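Local coordinates for protein exocyst complex component EXO70 (PDB 2B1E) that helps assemble the exocyst, the complex that tethers secretory vesicles to sites of exocytosis in yeast, at residues A[62-65]-A[66-70]; A[458-461]-A[462-465]; A[495-498]-A[499-503]. All coordinates share one frame; numbering follows the deposited sequence.

Contact 1 (A[62-65]-A[66-70]); sequences REEN and SEFHG
Glu-64 OE1 accepts from His-69 NE2 at 2.6 Å, with an N-H...O angle of 160°. The oxygen lies in the plane of the imidazole and is met nearly along its C-O axis, while the carboxylate plane is turned 36° from the ring. A bend at chi2 folds the Glu-64 chain back to bring the carboxylate to this edge. Asn-65 O sits over one face of the same imidazole and accepts from His-69 N at 3.0 Å, an i to i+4 bond of the first turn. A leucine at His-69 has no N-H for Glu-64 OE1, and the carboxylate, left without this partner, would probably be free to turn.

The Asn-65 side chain turns inward, its CG lodged between backbone N and carbonyl carbon (chi1 48°), and OD1 takes the N-H of Phe-68 at 3.0 Å in a nearly linear arrangement. The buried Phe-68 ring is covered over one face by Arg-62 CB, 3.8 Å from the centroid, a CH-pi contact. Glu-63 O approaches Phe-68 CB to 3.3 Å. Beyond the ring, Arg-62 NH1 hydrogen-bonds to Ala-13 O, just before helix 15-30. Asn-65 is the N-cap of helix 66-94, its OD1 closing the first turn; the His-carboxylate bond and the Arg-62/Phe-68 contact flank this cap.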
loop_
_atom_site.group_PDB
_atom_site.type_symbol
_atom_site.label_atom_id
_atom_site.label_comp_id
_atom_site.label_asym_id
_atom_site.label_seq_id
_atom_site.Cartn_x
_atom_site.Cartn_y
_atom_site.Cartn_z
ATOM N N ARG A 62 -13.841 4.469 76.580
ATOM C CA ARG A 62 -15.109 3.848 76.197
ATOM C C ARG A 62 -15.204 2.419 76.730
ATOM O O ARG A 62 -14.355 1.576 76.425
ATOM C CB ARG A 62 -15.246 3.835 74.671
ATOM C CG ARG A 62 -15.121 5.212 74.007
ATOM C CD ARG A 62 -16.312 6.087 74.305
ATOM N NE ARG A 62 -16.220 7.403 73.676
ATOM C CZ ARG A 62 -17.146 8.347 73.804
ATOM N NH1 ARG A 62 -18.230 8.112 74.530
ATOM N NH2 ARG A 62 -16.984 9.528 73.225
ATOM N N GLU A 63 -16.247 2.144 77.508
ATOM C CA GLU A 63 -16.448 0.817 78.083
ATOM C C GLU A 63 -17.063 -0.154 77.077
ATOM O O GLU A 63 -17.862 0.240 76.225
ATOM C CB GLU A 63 -17.350 0.911 79.321
ATOM C CG GLU A 63 -16.769 1.720 80.478
ATOM C CD GLU A 63 -15.408 1.200 80.939
ATOM O OE1 GLU A 63 -15.172 -0.023 80.842
ATOM O OE2 GLU A 63 -14.580 2.010 81.411
ATOM N N GLU A 64 -16.685 -1.425 77.177
ATOM C CA GLU A 64 -17.196 -2.454 76.275
ATOM C C GLU A 64 -18.571 -2.948 76.724
ATOM O O GLU A 64 -18.678 -3.998 77.353
ATOM C CB GLU A 64 -16.233 -3.650 76.221
ATOM C CG GLU A 64 -14.808 -3.326 75.772
ATOM C CD GLU A 64 -14.716 -2.908 74.314
ATOM O OE1 GLU A 64 -15.706 -3.074 73.575
ATOM O OE2 GLU A 64 -13.644 -2.427 73.903
ATOM N N ASN A 65 -19.619 -2.181 76.426
ATOM C CA ASN A 65 -20.980 -2.577 76.776
ATOM C C ASN A 65 -21.851 -2.494 75.521
ATOM O O ASN A 65 -21.399 -1.993 74.497
ATOM C CB ASN A 65 -21.540 -1.687 77.894
ATOM C CG ASN A 65 -21.332 -0.212 77.628
ATOM O OD1 ASN A 65 -21.588 0.274 76.532
ATOM N ND2 ASN A 65 -20.871 0.512 78.641
ATOM N N SER A 66 -23.088 -2.984 75.599
ATOM C CA SER A 66 -23.977 -2.990 74.442
ATOM C C SER A 66 -24.235 -1.619 73.869
ATOM O O SER A 66 -24.423 -1.480 72.669
ATOM C CB SER A 66 -25.319 -3.659 74.774
ATOM O OG SER A 66 -26.032 -2.931 75.756
ATOM N N GLU A 67 -24.237 -0.600 74.717
ATOM C CA GLU A 67 -24.484 0.752 74.233
ATOM C C GLU A 67 -23.379 1.171 73.269
ATOM O O GLU A 67 -23.641 1.670 72.175
ATOM C CB GLU A 67 -24.551 1.712 75.414
ATOM C CG GLU A 67 -24.849 3.138 75.038
ATOM C CD GLU A 67 -24.739 4.066 76.222
ATOM O OE1 GLU A 67 -23.720 3.975 76.945
ATOM O OE2 GLU A 67 -25.666 4.882 76.422
ATOM N N PHE A 68 -22.134 0.953 73.680
ATOM C CA PHE A 68 -20.981 1.305 72.858
ATOM C C PHE A 68 -20.934 0.450 71.588
ATOM O O PHE A 68 -20.713 0.954 70.486
ATOM C CB PHE A 68 -19.700 1.097 73.677
ATOM C CG PHE A 68 -18.442 1.385 72.925
ATOM C CD1 PHE A 68 -18.258 2.613 72.297
ATOM C CD2 PHE A 68 -17.423 0.441 72.864
ATOM C CE1 PHE A 68 -17.077 2.900 71.619
ATOM C CE2 PHE A 68 -16.236 0.717 72.189
ATOM C CZ PHE A 68 -16.064 1.949 71.567
ATOM N N HIS A 69 -21.149 -0.849 71.750
ATOM C CA HIS A 69 -21.095 -1.773 70.624
ATOM C C HIS A 69 -22.193 -1.463 69.634
ATOM O O HIS A 69 -22.019 -1.623 68.429
ATOM C CB HIS A 69 -21.211 -3.212 71.135
ATOM C CG HIS A 69 -20.074 -3.618 72.027
ATOM N ND1 HIS A 69 -20.116 -4.733 72.833
ATOM C CD2 HIS A 69 -18.858 -3.057 72.223
ATOM C CE1 HIS A 69 -18.973 -4.843 73.488
ATOM N NE2 HIS A 69 -18.193 -3.838 73.135
ATOM N N GLY A 70 -23.326 -1.012 70.160
ATOM C CA GLY A 70 -24.447 -0.659 69.314
ATOM C C GLY A 70 -24.125 0.521 68.415
ATOM O O GLY A 70 -24.315 0.441 67.208
#

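Contact 2 (A[458-461]-A[462-465]); sequences SDWR and DLTA
Asp-462 and Arg-461 lie in the middle of an unbroken alpha-helical stretch of helix 440-473, where i to i+4 backbone bonds join 458-461 to 462-465. Asp-462 folds back along the preceding turn: with CG anti to the carbonyl carbon and beside its own backbone N (chi1 -66°), the carboxylate lies next to Ser-458 O, the acceptor of the Asp-462 N-H. A water joins the turn on this side. It donates to Asp-462 OD2 at 2.7 Å and to Asp-459 OD1 at 2.8 Å. Ser-458 OG lies within hydrogen-bonding distance of both this water and Pro-402 O, and its one proton can serve only one of them at a time. The two carboxylates stay 4.7 Å apart between Asp-459 OD1 and Asp-462 OD2, and the shared water probably eases the repulsion between them.

Arg-461 sends its side chain back toward the N-terminal end of the helix; a bend at chi3 lays one guanidinium face over Ser-458 CA, and NH2 bonds to Ser-454 OG. Trp-460 and Leu-463 run side by side on the buried face, pointing the same way, with Trp-460 CE3 4.1 Å from Leu-463 CD2. Helices 483-504, 512-537 and 552-563 pack around the indole, which places it among the packed helices of this C-terminal region.

The carbonyl of Arg-461 serves two donors on one face of its plane. Ala-465 N reaches it at 2.8 Å, and the buried hydroxyl of Thr-464, placed between backbone N and carbonyl carbon (chi1 57°), donates from above the plane, with Thr-464 OG1 3.0 Å from Arg-461 O.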
loop_
_atom_site.group_PDB
_atom_site.type_symbol
_atom_site.label_atom_id
_atom_site.label_comp_id
_atom_site.label_asym_id
_atom_site.label_seq_id
_atom_site.Cartn_x
_atom_site.Cartn_y
_atom_site.Cartn_z
ATOM N N SER A 458 18.286 -4.758 -37.336
ATOM C CA SER A 458 19.490 -5.581 -37.384
ATOM C C SER A 458 19.777 -6.342 -38.669
ATOM O O SER A 458 20.914 -6.355 -39.137
ATOM C CB SER A 458 19.515 -6.570 -36.219
ATOM O OG SER A 458 20.760 -7.258 -36.210
ATOM N N ASP A 459 18.760 -6.990 -39.229
ATOM C CA ASP A 459 18.942 -7.750 -40.459
ATOM C C ASP A 459 19.346 -6.828 -41.605
ATOM O O ASP A 459 20.083 -7.225 -42.511
ATOM C CB ASP A 459 17.659 -8.521 -40.801
ATOM C CG ASP A 459 17.406 -9.705 -39.850
ATOM O OD1 ASP A 459 18.043 -9.779 -38.772
ATOM O OD2 ASP A 459 16.552 -10.564 -40.174
ATOM N N TRP A 460 18.862 -5.591 -41.575
ATOM C CA TRP A 460 19.215 -4.641 -42.612
ATOM C C TRP A 460 20.687 -4.236 -42.443
ATOM O O TRP A 460 21.373 -3.961 -43.429
ATOM C CB TRP A 460 18.319 -3.393 -42.551
ATOM C CG TRP A 460 16.895 -3.646 -42.906
ATOM C CD1 TRP A 460 15.870 -3.934 -42.042
ATOM C CD2 TRP A 460 16.323 -3.646 -44.220
ATOM N NE1 TRP A 460 14.699 -4.110 -42.735
ATOM C CE2 TRP A 460 14.946 -3.940 -44.075
ATOM C CE3 TRP A 460 16.838 -3.423 -45.508
ATOM C CZ2 TRP A 460 14.076 -4.019 -45.170
ATOM C CZ3 TRP A 460 15.972 -3.502 -46.597
ATOM C CH2 TRP A 460 14.607 -3.797 -46.421
ATOM N N ARG A 461 21.167 -4.202 -41.200
ATOM C CA ARG A 461 22.566 -3.847 -40.954
ATOM C C ARG A 461 23.465 -4.928 -41.555
ATOM O O ARG A 461 24.523 -4.621 -42.124
ATOM C CB ARG A 461 22.847 -3.700 -39.450
ATOM C CG ARG A 461 22.155 -2.507 -38.794
ATOM C CD ARG A 461 22.658 -2.269 -37.362
ATOM N NE ARG A 461 22.081 -3.187 -36.380
ATOM C CZ ARG A 461 21.068 -2.880 -35.571
ATOM N NH1 ARG A 461 20.512 -1.677 -35.621
ATOM N NH2 ARG A 461 20.615 -3.772 -34.706
ATOM N N ASP A 462 23.048 -6.191 -41.440
ATOM C CA ASP A 462 23.830 -7.301 -42.008
ATOM C C ASP A 462 23.940 -7.141 -43.525
ATOM O O ASP A 462 25.003 -7.337 -44.115
ATOM C CB ASP A 462 23.167 -8.642 -41.687
ATOM C CG ASP A 462 23.181 -8.961 -40.200
ATOM O OD1 ASP A 462 23.786 -8.187 -39.428
ATOM O OD2 ASP A 462 22.594 -9.987 -39.807
ATOM N N LEU A 463 22.828 -6.788 -44.154
ATOM C CA LEU A 463 22.786 -6.579 -45.600
ATOM C C LEU A 463 23.803 -5.527 -46.048
ATOM O O LEU A 463 24.595 -5.757 -46.974
ATOM C CB LEU A 463 21.385 -6.121 -46.016
ATOM C CG LEU A 463 21.170 -5.794 -47.497
ATOM C CD1 LEU A 463 21.380 -7.039 -48.323
ATOM C CD2 LEU A 463 19.770 -5.272 -47.720
ATOM N N THR A 464 23.764 -4.361 -45.407
ATOM C CA THR A 464 24.682 -3.290 -45.773
ATOM C C THR A 464 26.127 -3.615 -45.405
ATOM O O THR A 464 27.053 -3.194 -46.100
ATOM C CB THR A 464 24.256 -1.940 -45.138
ATOM O OG1 THR A 464 24.174 -2.075 -43.715
ATOM C CG2 THR A 464 22.889 -1.516 -45.679
ATOM N N ALA A 465 26.323 -4.361 -44.318
ATOM C CA ALA A 465 27.675 -4.741 -43.914
ATOM C C ALA A 465 28.255 -5.688 -44.970
ATOM O O ALA A 465 29.425 -5.569 -45.358
ATOM C CB ALA A 465 27.658 -5.429 -42.539
HETATM O O HOH W 1 20.722 -9.748 -37.898
#

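Contact 3 (A[495-498]-A[499-503]); sequences EGFE and DLVSK
Helix 483-504, one of the packed helices of the C-terminal region, carries an i to i+4 aromatic-aliphatic pair at Phe-497 and Val-501. The CG2 methyl of Val-501 stands over one face of the Phe-497 ring, 3.7 Å from its centroid and 16° off the normal, a CH-pi contact displaced toward CE2 and CZ. With CG anti to the backbone N (chi1 177°), the Phe-497 ring is directed to the side where Val-501 lies, and chi2 turns its face to the methyl. Val-501 CG2 lies 3.1 Å from Phe-497 O, the carbonyl oxygen that accepts from Val-501 N at 2.8 Å, so methyl and N-H both approach the same atom. Leu-555, Val-558 and Leu-559 of helix 552-563 enclose the ring further.

Lys-503 NZ reaches Asp-499 OD1 at 3.3 Å, a weak salt bridge one turn along, and Glu-498 OE2 makes a salt bridge with Lys-549 NZ and a hydrogen bond with Tyr-550 OH. Leu-500, next to the apolar pair, turns instead toward helix 440-473. The chemistry is thus split across an amphipathic helix: ring and methyl meet on its buried, apolar side, while the long Lys-503/Asp-499 pair probably adds a modest electrostatic tie.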
loop_
_atom_site.group_PDB
_atom_site.type_symbol
_atom_site.label_atom_id
_atom_site.label_comp_id
_atom_site.label_asym_id
_atom_site.label_seq_id
_atom_site.Cartn_x
_atom_site.Cartn_y
_atom_site.Cartn_z
ATOM N N GLU A 495 19.558 -9.981 -54.196
ATOM C CA GLU A 495 18.932 -11.126 -53.539
ATOM C C GLU A 495 18.732 -10.860 -52.051
ATOM O O GLU A 495 17.701 -11.215 -51.485
ATOM C CB GLU A 495 19.775 -12.390 -53.732
ATOM C CG GLU A 495 19.722 -12.969 -55.146
ATOM C CD GLU A 495 20.684 -14.141 -55.345
ATOM O OE1 GLU A 495 20.606 -15.122 -54.567
ATOM O OE2 GLU A 495 21.511 -14.086 -56.285
ATOM N N GLY A 496 19.711 -10.225 -51.419
ATOM C CA GLY A 496 19.594 -9.928 -50.007
ATOM C C GLY A 496 18.550 -8.862 -49.758
ATOM O O GLY A 496 17.767 -8.962 -48.811
ATOM N N PHE A 497 18.544 -7.841 -50.614
ATOM C CA PHE A 497 17.594 -6.730 -50.526
ATOM C C PHE A 497 16.155 -7.240 -50.693
ATOM O O PHE A 497 15.287 -6.991 -49.855
ATOM C CB PHE A 497 17.885 -5.703 -51.634
ATOM C CG PHE A 497 16.907 -4.552 -51.670
ATOM C CD1 PHE A 497 16.934 -3.561 -50.685
ATOM C CD2 PHE A 497 15.937 -4.476 -52.670
ATOM C CE1 PHE A 497 16.008 -2.513 -50.689
ATOM C CE2 PHE A 497 15.002 -3.430 -52.685
ATOM C CZ PHE A 497 15.039 -2.448 -51.690
ATOM N N GLU A 498 15.917 -7.941 -51.796
ATOM C CA GLU A 498 14.597 -8.483 -52.102
ATOM C C GLU A 498 14.093 -9.449 -51.034
ATOM O O GLU A 498 12.909 -9.450 -50.695
ATOM C CB GLU A 498 14.630 -9.161 -53.480
ATOM C CG GLU A 498 14.520 -8.163 -54.636
ATOM C CD GLU A 498 15.209 -8.633 -55.894
ATOM O OE1 GLU A 498 15.383 -9.858 -56.057
ATOM O OE2 GLU A 498 15.571 -7.778 -56.733
ATOM N N ASP A 499 14.987 -10.269 -50.500
ATOM C CA ASP A 499 14.599 -11.217 -49.460
ATOM C C ASP A 499 14.133 -10.450 -48.217
ATOM O O ASP A 499 13.143 -10.825 -47.587
ATOM C CB ASP A 499 15.781 -12.121 -49.099
ATOM C CG ASP A 499 15.388 -13.261 -48.176
ATOM O OD1 ASP A 499 15.629 -13.166 -46.953
ATOM O OD2 ASP A 499 14.835 -14.258 -48.681
ATOM N N LEU A 500 14.851 -9.379 -47.873
ATOM C CA LEU A 500 14.503 -8.570 -46.708
ATOM C C LEU A 500 13.232 -7.772 -46.952
ATOM O O LEU A 500 12.402 -7.641 -46.057
ATOM C CB LEU A 500 15.655 -7.615 -46.338
ATOM C CG LEU A 500 16.386 -7.843 -45.011
ATOM C CD1 LEU A 500 17.513 -6.824 -44.847
ATOM C CD2 LEU A 500 15.403 -7.727 -43.847
ATOM N N VAL A 501 13.073 -7.235 -48.156
ATOM C CA VAL A 501 11.865 -6.470 -48.461
ATOM C C VAL A 501 10.643 -7.376 -48.269
ATOM O O VAL A 501 9.676 -6.993 -47.625
ATOM C CB VAL A 501 11.900 -5.917 -49.913
ATOM C CG1 VAL A 501 10.551 -5.289 -50.291
ATOM C CG2 VAL A 501 13.005 -4.865 -50.031
ATOM N N SER A 502 10.719 -8.594 -48.800
ATOM C CA SER A 502 9.634 -9.574 -48.708
ATOM C C SER A 502 9.227 -9.882 -47.267
ATOM O O SER A 502 8.044 -9.841 -46.893
ATOM C CB SER A 502 10.069 -10.871 -49.405
ATOM O OG SER A 502 9.047 -11.850 -49.368
ATOM N N LYS A 503 10.220 -10.190 -46.452
ATOM C CA LYS A 503 9.978 -10.518 -45.060
ATOM C C LYS A 503 9.454 -9.336 -44.263
ATOM O O LYS A 503 8.574 -9.488 -43.410
ATOM C CB LYS A 503 11.272 -11.051 -44.446
ATOM C CG LYS A 503 11.692 -12.361 -45.083
ATOM C CD LYS A 503 13.006 -12.887 -44.529
ATOM C CE LYS A 503 13.205 -14.326 -44.975
ATOM N NZ LYS A 503 14.464 -14.886 -44.432
#

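In the fold
Contacts 2 and 3 form one neighbourhood, whereas contact 1 stands alone near the other end of an elongated chain. Its centre lies about 124 Å from that of contact 2 and about 129 Å from that of contact 3, across the middle of the molecule. In sequence they come in series: 62-70 at the start of helix 66-94, then 458-465 on helix 440-473 and 495-503 on the next helix, 483-504. Those two helices pack together, with contact centres about 11 Å apart and Leu-500 CD1 3.5 Å from Trp-460 CD2. The spacing reflects an elongated rod of packed helices, consistent with a subunit of a tethering complex.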